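Local coordinates for protein myosin-I heavy chain (Dictyostelium discoideum, PDB 5EJR) that works as an actin-based motor with ATPase activity in early phagocytosis and adhesion, this piece being its C-terminal MyTH4-FERM tail domain, at residues T473-T478 against K486-T491; G254-N259 against Q293-F298; R15-A20 against D37-F42; F44-I49 against K117-E122; I346-L351 against S388-Q393. All blocks are in the same frame, centred on the assembly; numbering follows the deposited sequence. Where two conformers were deposited one is given.

Contact 1. Residues T473-T478 against K486-T491; sequences TFCIMT and KQTFTT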
# COMPACT_ATOMS: atom_id res chain seq x y z
N THR A 473 3.18 -3.86 18.54
CA THR A 473 2.06 -4.03 19.48
C THR A 473 0.97 -2.99 19.36
O THR A 473 1.22 -1.86 18.92
CB THR A 473 2.49 -4.08 20.97
OG1 THR A 473 2.97 -2.80 21.36
CG2 THR A 473 3.51 -5.18 21.30
N PHE A 474 -0.23 -3.35 19.82
CA PHE A 474 -1.37 -2.47 20.01
C PHE A 474 -1.72 -2.58 21.49
O PHE A 474 -1.75 -3.67 22.05
CB PHE A 474 -2.54 -2.84 19.07
CG PHE A 474 -3.88 -2.21 19.38
CD1 PHE A 474 -4.01 -0.84 19.55
CD2 PHE A 474 -5.03 -3.00 19.46
CE1 PHE A 474 -5.26 -0.27 19.82
CE2 PHE A 474 -6.27 -2.42 19.74
CZ PHE A 474 -6.38 -1.06 19.89
N CYS A 475 -1.93 -1.43 22.15
CA CYS A 475 -2.21 -1.37 23.58
C CYS A 475 -3.45 -0.53 23.89
O CYS A 475 -3.57 0.57 23.36
CB CYS A 475 -0.98 -0.84 24.33
SG CYS A 475 -1.23 -0.63 26.10
N ILE A 476 -4.35 -1.03 24.77
CA ILE A 476 -5.57 -0.32 25.22
C ILE A 476 -5.47 -0.06 26.73
O ILE A 476 -5.17 -0.98 27.48
CB ILE A 476 -6.94 -0.98 24.81
CG1 ILE A 476 -7.12 -2.40 25.37
CG2 ILE A 476 -7.14 -0.96 23.28
CD1 ILE A 476 -8.59 -2.94 25.26
N MET A 477 -5.68 1.18 27.17
CA MET A 477 -5.66 1.50 28.60
C MET A 477 -7.12 1.44 29.09
O MET A 477 -7.96 2.22 28.64
CB MET A 477 -4.96 2.87 28.87
CG MET A 477 -4.72 3.17 30.37
SD MET A 477 -4.13 1.76 31.36
CE MET A 477 -2.38 2.06 31.39
N THR A 478 -7.42 0.43 29.92
CA THR A 478 -8.76 0.17 30.47
C THR A 478 -8.87 0.64 31.93
O THR A 478 -8.77 -0.17 32.85
CB THR A 478 -9.17 -1.30 30.27
OG1 THR A 478 -8.27 -2.14 30.99
CG2 THR A 478 -9.22 -1.70 28.81
N LYS A 486 -3.61 -2.25 31.68
CA LYS A 486 -3.04 -2.14 30.34
C LYS A 486 -3.22 -3.48 29.62
O LYS A 486 -2.80 -4.51 30.17
CB LYS A 486 -1.54 -1.88 30.54
CG LYS A 486 -0.82 -1.15 29.47
CD LYS A 486 0.48 -0.69 30.06
CE LYS A 486 1.43 -0.35 28.98
NZ LYS A 486 2.69 0.17 29.51
N GLN A 487 -3.83 -3.50 28.42
CA GLN A 487 -4.01 -4.73 27.63
C GLN A 487 -3.27 -4.57 26.33
O GLN A 487 -3.56 -3.65 25.57
CB GLN A 487 -5.50 -5.05 27.36
CG GLN A 487 -6.37 -5.19 28.62
CD GLN A 487 -6.20 -6.51 29.32
OE1 GLN A 487 -5.53 -7.45 28.84
NE2 GLN A 487 -6.83 -6.61 30.48
N THR A 488 -2.35 -5.51 26.05
CA THR A 488 -1.44 -5.47 24.91
C THR A 488 -1.62 -6.67 23.96
O THR A 488 -1.79 -7.80 24.42
CB THR A 488 -0.00 -5.34 25.44
OG1 THR A 488 0.05 -4.17 26.26
CG2 THR A 488 1.04 -5.24 24.35
N PHE A 489 -1.54 -6.41 22.64
CA PHE A 489 -1.71 -7.43 21.60
C PHE A 489 -0.60 -7.32 20.58
O PHE A 489 -0.26 -6.22 20.15
CB PHE A 489 -3.08 -7.26 20.91
CG PHE A 489 -4.22 -6.84 21.82
CD1 PHE A 489 -4.97 -7.79 22.50
CD2 PHE A 489 -4.53 -5.50 22.00
CE1 PHE A 489 -6.03 -7.40 23.33
CE2 PHE A 489 -5.58 -5.11 22.83
CZ PHE A 489 -6.34 -6.06 23.48
N THR A 490 -0.01 -8.46 20.22
CA THR A 490 1.11 -8.50 19.27
C THR A 490 0.59 -8.46 17.87
O THR A 490 -0.17 -9.34 17.47
CB THR A 490 2.04 -9.69 19.60
OG1 THR A 490 2.55 -9.52 20.92
CG2 THR A 490 3.18 -9.86 18.59
N THR A 491 1.01 -7.43 17.11
CA THR A 491 0.61 -7.14 15.73
C THR A 491 1.45 -6.01 15.17
O THR A 491 1.71 -5.03 15.88
CB THR A 491 -0.91 -6.74 15.64
OG1 THR A 491 -1.18 -6.17 14.36
CG2 THR A 491 -1.35 -5.73 16.71
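T473 meets T488 diagonally across the strand pair, its CB and CG2 lying beside the T488 methyl, while its hydroxyl turns instead to T470. At F474 the backbone closes a two-bond ring with F489: F474 N gives to F489 O at 2.9 Å, and F489 N returns to F474 O at 2.8 Å. The two phenyl rings run side by side in the same direction, planes 31° apart and obliquely set, with F474 CD2 3.6 Å from F489 CD2. C475 lies on the other face, where in one of two conformers its sulfur is near K486 CG. I476 repeats the paired backbone bonds with Q487 (I476 N to Q487 O, 2.9 Å), and its CG1 sits at the edge of the F489 ring, 4.0 Å from CE2. M477 folds back until CE lies 4.1 Å from K486 CG. F474, I476, Q487 and F489 share the face that turns toward W459, I427 and I497, whereas T473, C475, M477, K486, T488 and T490 share the other. Alternating hydrogen-bonded and non-hydrogen-bonded pairs, with strand directions 161° apart, define an antiparallel beta hairpin, here in the PTB/PH-like lobe of the FERM domain.

Contact 2. Residues G254-N259 against Q293-F298; sequences GISAVN and QVRRRF. With EDO (1,2-ethanediol), chain E.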
# COMPACT_ATOMS: atom_id res chain seq x y z
N GLY A 254 -13.39 1.35 2.56
CA GLY A 254 -11.95 1.25 2.66
C GLY A 254 -11.44 0.32 1.59
O GLY A 254 -12.21 -0.14 0.75
N ILE A 255 -10.15 0.00 1.64
CA ILE A 255 -9.49 -0.88 0.68
C ILE A 255 -8.73 -1.98 1.38
O ILE A 255 -8.14 -1.75 2.44
CB ILE A 255 -8.60 -0.02 -0.27
CG1 ILE A 255 -9.51 0.75 -1.27
CG2 ILE A 255 -7.51 -0.87 -0.99
CD1 ILE A 255 -8.82 1.59 -2.29
N SER A 256 -8.77 -3.19 0.80
CA SER A 256 -8.02 -4.36 1.22
C SER A 256 -7.09 -4.86 0.09
O SER A 256 -7.43 -4.74 -1.10
CB SER A 256 -8.97 -5.48 1.64
OG SER A 256 -9.64 -5.12 2.84
N ALA A 257 -5.93 -5.39 0.46
CA ALA A 257 -4.96 -5.99 -0.47
C ALA A 257 -5.34 -7.47 -0.49
O ALA A 257 -5.33 -8.11 0.56
CB ALA A 257 -3.54 -5.82 0.04
N VAL A 258 -5.78 -7.97 -1.63
CA VAL A 258 -6.26 -9.35 -1.78
C VAL A 258 -5.32 -10.19 -2.66
O VAL A 258 -5.02 -9.77 -3.76
CB VAL A 258 -7.72 -9.36 -2.36
CG1 VAL A 258 -8.22 -10.79 -2.59
CG2 VAL A 258 -8.69 -8.56 -1.48
N ASN A 259 -4.90 -11.37 -2.17
CA ASN A 259 -4.09 -12.35 -2.91
C ASN A 259 -4.86 -13.69 -2.87
O ASN A 259 -5.00 -14.29 -1.80
CB ASN A 259 -2.68 -12.50 -2.31
CG ASN A 259 -1.73 -13.34 -3.14
OD1 ASN A 259 -2.09 -14.39 -3.69
ND2 ASN A 259 -0.46 -12.91 -3.22
N GLN A 293 -9.09 -4.12 -3.49
CA GLN A 293 -10.53 -4.30 -3.54
C GLN A 293 -11.23 -3.33 -2.55
O GLN A 293 -10.85 -3.26 -1.39
CB GLN A 293 -10.89 -5.76 -3.29
CG GLN A 293 -12.38 -6.06 -3.06
CD GLN A 293 -12.57 -7.46 -2.49
OE1 GLN A 293 -12.31 -7.72 -1.32
NE2 GLN A 293 -13.10 -8.38 -3.28
N VAL A 294 -12.20 -2.57 -3.04
CA VAL A 294 -13.00 -1.67 -2.21
C VAL A 294 -13.96 -2.56 -1.42
O VAL A 294 -14.52 -3.53 -1.96
CB VAL A 294 -13.73 -0.56 -3.02
CG1 VAL A 294 -14.85 0.09 -2.21
CG2 VAL A 294 -12.73 0.51 -3.47
N ARG A 295 -14.07 -2.29 -0.13
CA ARG A 295 -14.96 -3.03 0.75
C ARG A 295 -15.66 -2.05 1.64
O ARG A 295 -15.11 -0.99 1.94
CB ARG A 295 -14.16 -4.02 1.62
CG ARG A 295 -13.59 -5.21 0.85
CD ARG A 295 -13.11 -6.27 1.82
NE ARG A 295 -14.21 -7.04 2.43
CZ ARG A 295 -14.84 -8.05 1.83
NH1 ARG A 295 -14.58 -8.35 0.56
NH2 ARG A 295 -15.78 -8.73 2.48
N ARG A 296 -16.86 -2.40 2.10
CA ARG A 296 -17.50 -1.54 3.08
C ARG A 296 -16.84 -1.92 4.39
O ARG A 296 -16.81 -3.11 4.77
CB ARG A 296 -19.02 -1.70 3.15
CG ARG A 296 -19.53 -0.71 4.19
CD ARG A 296 -20.97 -0.65 4.23
NE ARG A 296 -21.45 0.10 5.39
CZ ARG A 296 -22.74 0.38 5.55
NH1 ARG A 296 -23.62 0.00 4.63
NH2 ARG A 296 -23.15 1.02 6.62
N ARG A 297 -16.18 -0.94 4.98
CA ARG A 297 -15.35 -1.11 6.16
C ARG A 297 -16.11 -0.87 7.44
O ARG A 297 -15.94 -1.64 8.38
CB ARG A 297 -14.12 -0.18 6.06
CG ARG A 297 -13.09 -0.32 7.21
CD ARG A 297 -12.26 -1.60 7.15
NE ARG A 297 -11.44 -1.68 5.94
CZ ARG A 297 -11.34 -2.76 5.16
NH1 ARG A 297 -12.02 -3.87 5.47
NH2 ARG A 297 -10.58 -2.74 4.08
N PHE A 298 -16.92 0.18 7.51
CA PHE A 298 -17.59 0.55 8.75
C PHE A 298 -19.11 0.37 8.73
O PHE A 298 -19.77 0.67 7.75
CB PHE A 298 -17.23 1.99 9.12
CG PHE A 298 -15.74 2.20 9.26
CD1 PHE A 298 -15.04 1.70 10.35
CD2 PHE A 298 -15.04 2.96 8.32
CE1 PHE A 298 -13.65 1.92 10.49
CE2 PHE A 298 -13.66 3.20 8.47
CZ PHE A 298 -12.97 2.67 9.55
C1 EDO E . -9.60 1.19 7.33
O1 EDO E . -9.93 1.00 5.96
C2 EDO E . -8.03 1.31 7.50
O2 EDO E . -7.66 2.63 7.13
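I255 and V294 form the close-packed side of this strand pair: CG1 of I255 touches CG2 of V294 at 3.9 Å, and both residues are buried. Four backbone bonds flank that pair, G254 with R295 and S256 with Q293 each exchanging two, as in G254 N to R295 O at 3.0 Å with a nearly straight 169° at the hydrogen. The other face, bearing S256, Q293 and R295, is more open and polar. There R297 reaches back over the strand: its chain bends at chi2 (73°) and chi3 (62°), bringing NH2 2.8 Å from S256 OG and, by a weak, bent bond, 3.1 Å from I255 O. NE of R297, at another part of the guanidinium edge, bonds O1 of an ethanediol probably left from crystallisation. G254 lies under this arm, where a side chain would crowd NE. Beside it R295 NH1 bonds Q293 OE1 at 3.0 Å from well above the amide plane, while NH2 of R295 makes a salt bridge with E330. Strand 253-259 runs between 264-267 and 290-296 in the ubiquitin-like lobe, and V294 bonds on to R215; helix 232-243 packs on the I255 and V294 face through I235, T236, V239 and C240.

Contact 3. Residues R15-A20 against D37-F42; sequences RSFKRA and DPNTAF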
# COMPACT_ATOMS: atom_id res chain seq x y z
N ARG A 15 37.13 13.16 -1.87
CA ARG A 15 38.43 12.54 -1.62
C ARG A 15 39.48 13.09 -2.61
O ARG A 15 40.53 13.56 -2.18
CB ARG A 15 38.35 11.01 -1.75
CG ARG A 15 37.49 10.32 -0.69
CD ARG A 15 37.81 8.84 -0.62
NE ARG A 15 36.83 8.08 0.16
CZ ARG A 15 36.87 7.93 1.48
NH1 ARG A 15 37.82 8.52 2.20
NH2 ARG A 15 35.95 7.20 2.10
N SER A 16 39.14 13.07 -3.93
CA SER A 16 39.99 13.52 -5.05
C SER A 16 40.47 14.96 -4.92
O SER A 16 41.61 15.25 -5.28
CB SER A 16 39.28 13.31 -6.38
OG SER A 16 38.14 14.13 -6.50
N PHE A 17 39.62 15.86 -4.39
CA PHE A 17 39.97 17.27 -4.17
C PHE A 17 40.80 17.47 -2.90
O PHE A 17 41.62 18.38 -2.85
CB PHE A 17 38.71 18.15 -4.14
CG PHE A 17 38.08 18.37 -5.49
CD1 PHE A 17 37.21 17.43 -6.04
CD2 PHE A 17 38.34 19.53 -6.22
CE1 PHE A 17 36.64 17.64 -7.30
CE2 PHE A 17 37.76 19.73 -7.48
CZ PHE A 17 36.91 18.78 -8.00
N LYS A 18 40.57 16.64 -1.88
CA LYS A 18 41.27 16.69 -0.60
C LYS A 18 42.72 16.17 -0.73
O LYS A 18 43.64 16.83 -0.23
CB LYS A 18 40.50 15.91 0.48
CG LYS A 18 39.35 16.70 1.10
CD LYS A 18 38.64 15.86 2.14
CE LYS A 18 37.63 16.64 2.95
NZ LYS A 18 38.26 17.69 3.80
N ARG A 19 42.91 14.99 -1.40
CA ARG A 19 44.20 14.34 -1.64
C ARG A 19 45.13 15.24 -2.47
O ARG A 19 46.33 15.29 -2.20
CB ARG A 19 44.02 12.99 -2.36
CG ARG A 19 43.35 11.90 -1.55
CD ARG A 19 43.05 10.71 -2.44
NE ARG A 19 42.17 9.73 -1.81
CZ ARG A 19 42.57 8.55 -1.34
NH1 ARG A 19 43.84 8.19 -1.43
NH2 ARG A 19 41.69 7.72 -0.79
N ALA A 20 44.56 15.95 -3.47
CA ALA A 20 45.28 16.88 -4.34
C ALA A 20 45.73 18.13 -3.56
O ALA A 20 46.74 18.74 -3.92
CB ALA A 20 44.40 17.29 -5.51
N ASP A 37 43.93 14.98 -11.98
CA ASP A 37 42.84 15.99 -12.02
C ASP A 37 41.65 15.59 -11.11
O ASP A 37 40.99 14.58 -11.37
CB ASP A 37 42.39 16.35 -13.46
CG ASP A 37 41.19 17.28 -13.57
OD1 ASP A 37 41.03 18.16 -12.70
OD2 ASP A 37 40.44 17.15 -14.57
N PRO A 38 41.38 16.39 -10.03
CA PRO A 38 40.30 16.03 -9.09
C PRO A 38 38.88 16.02 -9.67
O PRO A 38 38.02 15.30 -9.16
CB PRO A 38 40.45 17.06 -7.97
CG PRO A 38 41.12 18.23 -8.62
CD PRO A 38 42.09 17.60 -9.58
N ASN A 39 38.66 16.78 -10.76
CA ASN A 39 37.36 16.88 -11.44
C ASN A 39 36.93 15.57 -12.12
O ASN A 39 35.73 15.40 -12.36
CB ASN A 39 37.35 18.06 -12.42
CG ASN A 39 37.60 19.40 -11.77
OD1 ASN A 39 36.71 20.02 -11.18
ND2 ASN A 39 38.83 19.88 -11.86
N THR A 40 37.87 14.63 -12.38
CA THR A 40 37.59 13.32 -13.01
C THR A 40 36.65 12.43 -12.16
O THR A 40 36.11 11.43 -12.66
CB THR A 40 38.89 12.58 -13.39
OG1 THR A 40 39.61 12.23 -12.21
CG2 THR A 40 39.78 13.39 -14.32
N ALA A 41 36.46 12.79 -10.87
CA ALA A 41 35.59 12.09 -9.94
C ALA A 41 34.12 12.36 -10.31
O ALA A 41 33.27 11.55 -9.97
CB ALA A 41 35.86 12.54 -8.51
N PHE A 42 33.84 13.48 -11.02
CA PHE A 42 32.51 13.86 -11.49
C PHE A 42 32.13 13.18 -12.81
O PHE A 42 31.02 13.39 -13.30
CB PHE A 42 32.44 15.38 -11.69
CG PHE A 42 32.47 16.22 -10.44
CD1 PHE A 42 31.42 16.15 -9.52
CD2 PHE A 42 33.49 17.12 -10.21
CE1 PHE A 42 31.43 16.95 -8.37
CE2 PHE A 42 33.49 17.92 -9.06
CZ PHE A 42 32.46 17.84 -8.16
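The F17 ring carries P38 on one face and N39 at its edge. P38 CB stands 3.5 Å from the ring centroid and only 6° off the normal, a CH-pi contact; N39 OD1 approaches CZ of F17 in the ring plane at 3.4 Å, with the amide nearly perpendicular to the ring. F42 meets F17 rim to rim, CE2 to CE1 at 3.6 Å and planes 61° apart. These contacts dock helix 15-25 on the short 3-10 turn 38-41 and the F42 that follows it, in the long connection leading to helix 58-75. An alanine in place of F17 is likely to leave P38 CB without its aromatic platform and open a gap beside F42 CE2. S16 ties the helix to the turn: chi1 of 66° aims OG at P38 O, 2.9 Å away, in the carbonyl plane and on a lone pair. The same OG lies 3.4 Å from A41 CB. N39 is itself steadied by D37, whose OD1 accepts from N39 ND2 at 2.9 Å through its syn lone pair.

Contact 4. Residues F44-I49 against K117-E122; sequences FNKDPI and KNPKVE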
# COMPACT_ATOMS: atom_id res chain seq x y z
N PHE A 44 31.68 9.83 -15.56
CA PHE A 44 31.31 8.42 -15.71
C PHE A 44 32.54 7.52 -15.92
O PHE A 44 33.48 7.90 -16.60
CB PHE A 44 30.31 8.23 -16.88
CG PHE A 44 30.01 6.79 -17.25
CD1 PHE A 44 30.82 6.10 -18.15
CD2 PHE A 44 28.96 6.10 -16.65
CE1 PHE A 44 30.58 4.75 -18.43
CE2 PHE A 44 28.72 4.76 -16.95
CZ PHE A 44 29.53 4.09 -17.84
N ASN A 45 32.49 6.32 -15.34
CA ASN A 45 33.49 5.28 -15.50
C ASN A 45 32.78 3.94 -15.45
O ASN A 45 31.88 3.75 -14.64
CB ASN A 45 34.60 5.37 -14.45
CG ASN A 45 35.84 4.60 -14.84
OD1 ASN A 45 35.82 3.37 -15.01
ND2 ASN A 45 36.94 5.31 -15.01
N LYS A 46 33.20 3.02 -16.33
CA LYS A 46 32.62 1.68 -16.48
C LYS A 46 32.95 0.75 -15.31
O LYS A 46 32.30 -0.29 -15.17
CB LYS A 46 33.08 1.03 -17.81
CG LYS A 46 32.62 1.75 -19.08
CD LYS A 46 31.26 1.25 -19.58
CE LYS A 46 30.87 1.87 -20.90
NZ LYS A 46 29.44 1.62 -21.24
N ASP A 47 33.97 1.08 -14.51
CA ASP A 47 34.44 0.27 -13.38
C ASP A 47 33.81 0.68 -12.04
O ASP A 47 33.65 1.88 -11.79
CB ASP A 47 35.98 0.32 -13.27
CG ASP A 47 36.72 -0.31 -14.44
OD1 ASP A 47 36.15 -1.22 -15.10
OD2 ASP A 47 37.89 0.08 -14.68
N PRO A 48 33.50 -0.30 -11.15
CA PRO A 48 32.93 0.06 -9.84
C PRO A 48 33.97 0.73 -8.95
O PRO A 48 35.09 0.23 -8.85
CB PRO A 48 32.50 -1.30 -9.25
CG PRO A 48 32.61 -2.30 -10.37
CD PRO A 48 33.66 -1.76 -11.29
N ILE A 49 33.60 1.86 -8.31
CA ILE A 49 34.48 2.63 -7.41
C ILE A 49 34.92 1.78 -6.20
O ILE A 49 34.13 1.00 -5.65
CB ILE A 49 33.90 4.02 -7.00
CG1 ILE A 49 32.59 3.89 -6.16
CG2 ILE A 49 33.73 4.92 -8.23
CD1 ILE A 49 32.08 5.15 -5.43
N LYS A 117 29.25 12.54 -19.01
CA LYS A 117 30.17 11.94 -19.99
C LYS A 117 30.05 10.41 -20.04
O LYS A 117 31.03 9.67 -19.97
CB LYS A 117 31.64 12.42 -19.81
CG LYS A 117 31.81 13.93 -19.90
CD LYS A 117 33.28 14.35 -19.81
CE LYS A 117 33.47 15.85 -19.64
NZ LYS A 117 33.05 16.63 -20.83
N ASN A 118 28.80 9.95 -20.19
CA ASN A 118 28.45 8.55 -20.30
C ASN A 118 28.42 8.22 -21.81
O ASN A 118 27.74 8.93 -22.56
CB ASN A 118 27.07 8.33 -19.65
CG ASN A 118 26.67 6.90 -19.41
OD1 ASN A 118 27.03 5.98 -20.14
ND2 ASN A 118 25.88 6.69 -18.36
N PRO A 119 29.12 7.17 -22.29
CA PRO A 119 29.10 6.88 -23.74
C PRO A 119 27.76 6.35 -24.25
O PRO A 119 27.60 6.16 -25.46
CB PRO A 119 30.22 5.84 -23.92
CG PRO A 119 30.31 5.16 -22.59
CD PRO A 119 30.01 6.23 -21.57
N LYS A 120 26.81 6.07 -23.33
CA LYS A 120 25.48 5.56 -23.69
C LYS A 120 24.40 6.47 -23.14
O LYS A 120 24.32 6.69 -21.93
CB LYS A 120 25.28 4.11 -23.22
CG LYS A 120 26.23 3.11 -23.86
CD LYS A 120 25.98 1.69 -23.38
CE LYS A 120 26.84 0.67 -24.08
NZ LYS A 120 26.48 0.49 -25.52
N VAL A 121 23.58 7.02 -24.05
CA VAL A 121 22.46 7.90 -23.73
C VAL A 121 21.37 7.11 -22.98
O VAL A 121 20.67 7.70 -22.16
CB VAL A 121 21.94 8.66 -24.99
CG1 VAL A 121 20.96 7.82 -25.81
CG2 VAL A 121 21.32 10.00 -24.61
N GLU A 122 21.28 5.77 -23.24
CA GLU A 122 20.31 4.86 -22.64
C GLU A 122 20.74 4.35 -21.26
O GLU A 122 20.08 3.47 -20.69
CB GLU A 122 19.94 3.70 -23.59
CG GLU A 122 21.01 2.62 -23.76
CD GLU A 122 20.45 1.21 -23.81
OE1 GLU A 122 20.50 0.52 -22.77
OE2 GLU A 122 19.95 0.81 -24.88
O HOH W 1 27.12 3.29 -20.47
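Stacking comes first: the F44 ring and the N118 amide lie nearly parallel, planes 17° apart, with N118 OD1 over the ring centre and N118 ND2 3.6 Å from F44 CD2. With chi1 at 172°, the ring is swung away from the backbone N and over to the 117-122 loop. Apolar contacts are provided by P119, whose CD touches F44 CE1 at 3.5 Å and whose CG lies 3.7 Å from K46 CE, the lysine and proline running past each other in opposite senses. Separately, F44 CB makes a van der Waals contact with a backbone carbonyl oxygen, K117 O, 3.5 Å away.

Polar links are indirect. A water accepts from K46 NZ at 3.0 Å and donates to N118 OD1 at 2.7 Å, bridging the two segments. That OD1 also accepts from K120 N at 3.2 Å, forming an Asx turn at the start of helix 121-137, and N118 ND2 is bonded to S123 OG; together these bonds hold the amide in its stacked orientation. A serine in place of F44 would probably strip the N118 amide of its stacking partner and leave P119 CD without its apolar neighbour.

K46 NZ and K120 NZ stand 5.3 Å apart, like charges that probably disfavour closer approach. The chemistry implies a solvent-facing seam of the MyTH4 domain, joined by ring-amide stacking and water rather than direct hydrogen bonds.

Contact 5. Residues I346-L351 against S388-Q393; sequences IIAAIL and SMIESQ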
# COMPACT_ATOMS: atom_id res chain seq x y z
N ILE A 346 -33.59 -20.95 6.00
CA ILE A 346 -34.36 -19.68 5.85
C ILE A 346 -33.54 -18.73 4.96
O ILE A 346 -34.10 -18.10 4.07
CB ILE A 346 -34.71 -19.06 7.25
CG1 ILE A 346 -35.74 -19.94 7.98
CG2 ILE A 346 -35.25 -17.61 7.11
CD1 ILE A 346 -35.81 -19.78 9.56
N ILE A 347 -32.20 -18.68 5.19
CA ILE A 347 -31.30 -17.82 4.41
C ILE A 347 -31.32 -18.26 2.97
O ILE A 347 -31.51 -17.44 2.08
CB ILE A 347 -29.87 -17.75 5.02
CG1 ILE A 347 -29.91 -16.96 6.37
CG2 ILE A 347 -28.88 -17.09 4.03
CD1 ILE A 347 -28.70 -17.32 7.38
N ALA A 348 -31.16 -19.58 2.74
CA ALA A 348 -31.19 -20.15 1.41
C ALA A 348 -32.52 -19.81 0.73
O ALA A 348 -32.48 -19.31 -0.38
CB ALA A 348 -30.97 -21.66 1.50
N ALA A 349 -33.68 -19.91 1.46
CA ALA A 349 -35.00 -19.56 0.88
C ALA A 349 -35.09 -18.12 0.40
O ALA A 349 -35.58 -17.90 -0.71
CB ALA A 349 -36.13 -19.88 1.85
N ILE A 350 -34.57 -17.16 1.20
CA ILE A 350 -34.58 -15.74 0.83
C ILE A 350 -33.73 -15.51 -0.38
O ILE A 350 -34.15 -14.83 -1.29
CB ILE A 350 -34.11 -14.83 2.02
CG1 ILE A 350 -35.10 -14.89 3.17
CG2 ILE A 350 -33.91 -13.38 1.54
CD1 ILE A 350 -34.50 -14.39 4.46
N LEU A 351 -32.50 -16.03 -0.36
CA LEU A 351 -31.57 -15.86 -1.47
C LEU A 351 -32.07 -16.48 -2.77
O LEU A 351 -31.78 -15.95 -3.84
CB LEU A 351 -30.15 -16.38 -1.10
CG LEU A 351 -29.42 -15.62 0.04
CD1 LEU A 351 -28.03 -16.14 0.21
CD2 LEU A 351 -29.33 -14.13 -0.25
N SER A 388 -35.14 -30.53 0.73
CA SER A 388 -36.35 -30.73 1.52
C SER A 388 -36.54 -29.62 2.60
O SER A 388 -37.65 -29.11 2.74
CB SER A 388 -36.30 -32.10 2.18
OG SER A 388 -37.56 -32.36 2.78
N MET A 389 -35.48 -29.26 3.34
CA MET A 389 -35.56 -28.23 4.39
C MET A 389 -35.81 -26.84 3.78
O MET A 389 -36.58 -26.06 4.32
CB MET A 389 -34.29 -28.23 5.26
CG MET A 389 -34.22 -29.41 6.20
SD MET A 389 -32.74 -29.35 7.23
CE MET A 389 -33.31 -28.18 8.50
N ILE A 390 -35.16 -26.54 2.66
CA ILE A 390 -35.30 -25.28 1.94
C ILE A 390 -36.73 -25.20 1.34
O ILE A 390 -37.40 -24.17 1.49
CB ILE A 390 -34.16 -25.09 0.94
CG1 ILE A 390 -32.83 -24.87 1.69
CG2 ILE A 390 -34.42 -23.95 -0.02
CD1 ILE A 390 -31.58 -25.14 0.89
N GLU A 391 -37.21 -26.32 0.74
CA GLU A 391 -38.57 -26.38 0.21
C GLU A 391 -39.60 -26.02 1.32
O GLU A 391 -40.51 -25.22 1.08
CB GLU A 391 -38.81 -27.77 -0.41
CG GLU A 391 -40.22 -28.03 -0.88
CD GLU A 391 -40.28 -29.43 -1.46
OE1 GLU A 391 -40.29 -30.38 -0.65
OE2 GLU A 391 -40.13 -29.59 -2.69
N SER A 392 -39.40 -26.53 2.52
CA SER A 392 -40.28 -26.21 3.66
C SER A 392 -40.28 -24.70 4.04
O SER A 392 -41.35 -24.14 4.31
CB SER A 392 -39.95 -27.09 4.86
OG SER A 392 -40.34 -28.43 4.61
N GLN A 393 -39.12 -24.05 4.03
CA GLN A 393 -39.02 -22.62 4.36
C GLN A 393 -39.62 -21.72 3.29
O GLN A 393 -40.21 -20.67 3.61
CB GLN A 393 -37.58 -22.20 4.70
CG GLN A 393 -37.06 -22.96 5.94
CD GLN A 393 -37.93 -22.75 7.16
OE1 GLN A 393 -38.49 -21.67 7.40
NE2 GLN A 393 -38.13 -23.82 7.92
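Two helices pack here through alanines and isoleucines together with the Q393 side chain, in the helical central lobe of the FERM domain, where helix 341-355 meets helix 383-394. Their local axes approach to 8.4 Å and cross at -66°, a steep angle that confines contact to a few residues on each side. The backbones come nearest at two places, I346 CA to Q393 CA at 5.7 Å and A349 CA to I390 CA at 5.8 Å; the small alanines are consistent with this close approach. A348 presents its methyl to the end of I390, CB to CD1 measuring 3.6 Å, with CG1 of I390 almost as near. A349 CB meets the base of Q393 instead, 4.0 Å from its CB. No polar bond is found between these two segments, so the join rests on shape and burial. Behind it, I347 and L351 turn to helices 402-416 and 317-332, touching F409 and W331, while A348 also reaches V372 and L373; helix 341-355 is thus covered by several neighbours. At the more open end, Q393 bends at chi2 (-57°), bringing its amide across I346. The carboxamide oxygen ends beside the isoleucine's branch, Q393 OE1 lying 3.3 Å from I346 CG1 and 3.9 Å from I346 CD1.

In the fold
Contacts 1, 2 and 5 each belong to a different lobe of the FERM domain; contacts 3 and 4 lie in the N-terminal and MyTH4 part. Contact 5 is the buried one, helix against helix and largely apolar. Contacts 1 and 2 are partly buried strand pairs whose backbone bonding is alike, but contact 1 places aromatic rings on its inner face, while contact 2 adds an arginine network on its polar face. Contacts 3 and 4 are surface contacts, both dominated by a phenylalanine; their segments adjoin in sequence and their centres are about 18 Å apart. Contacts 3 and 5 are farthest separated, about 84 Å between centres, in an elongated chain.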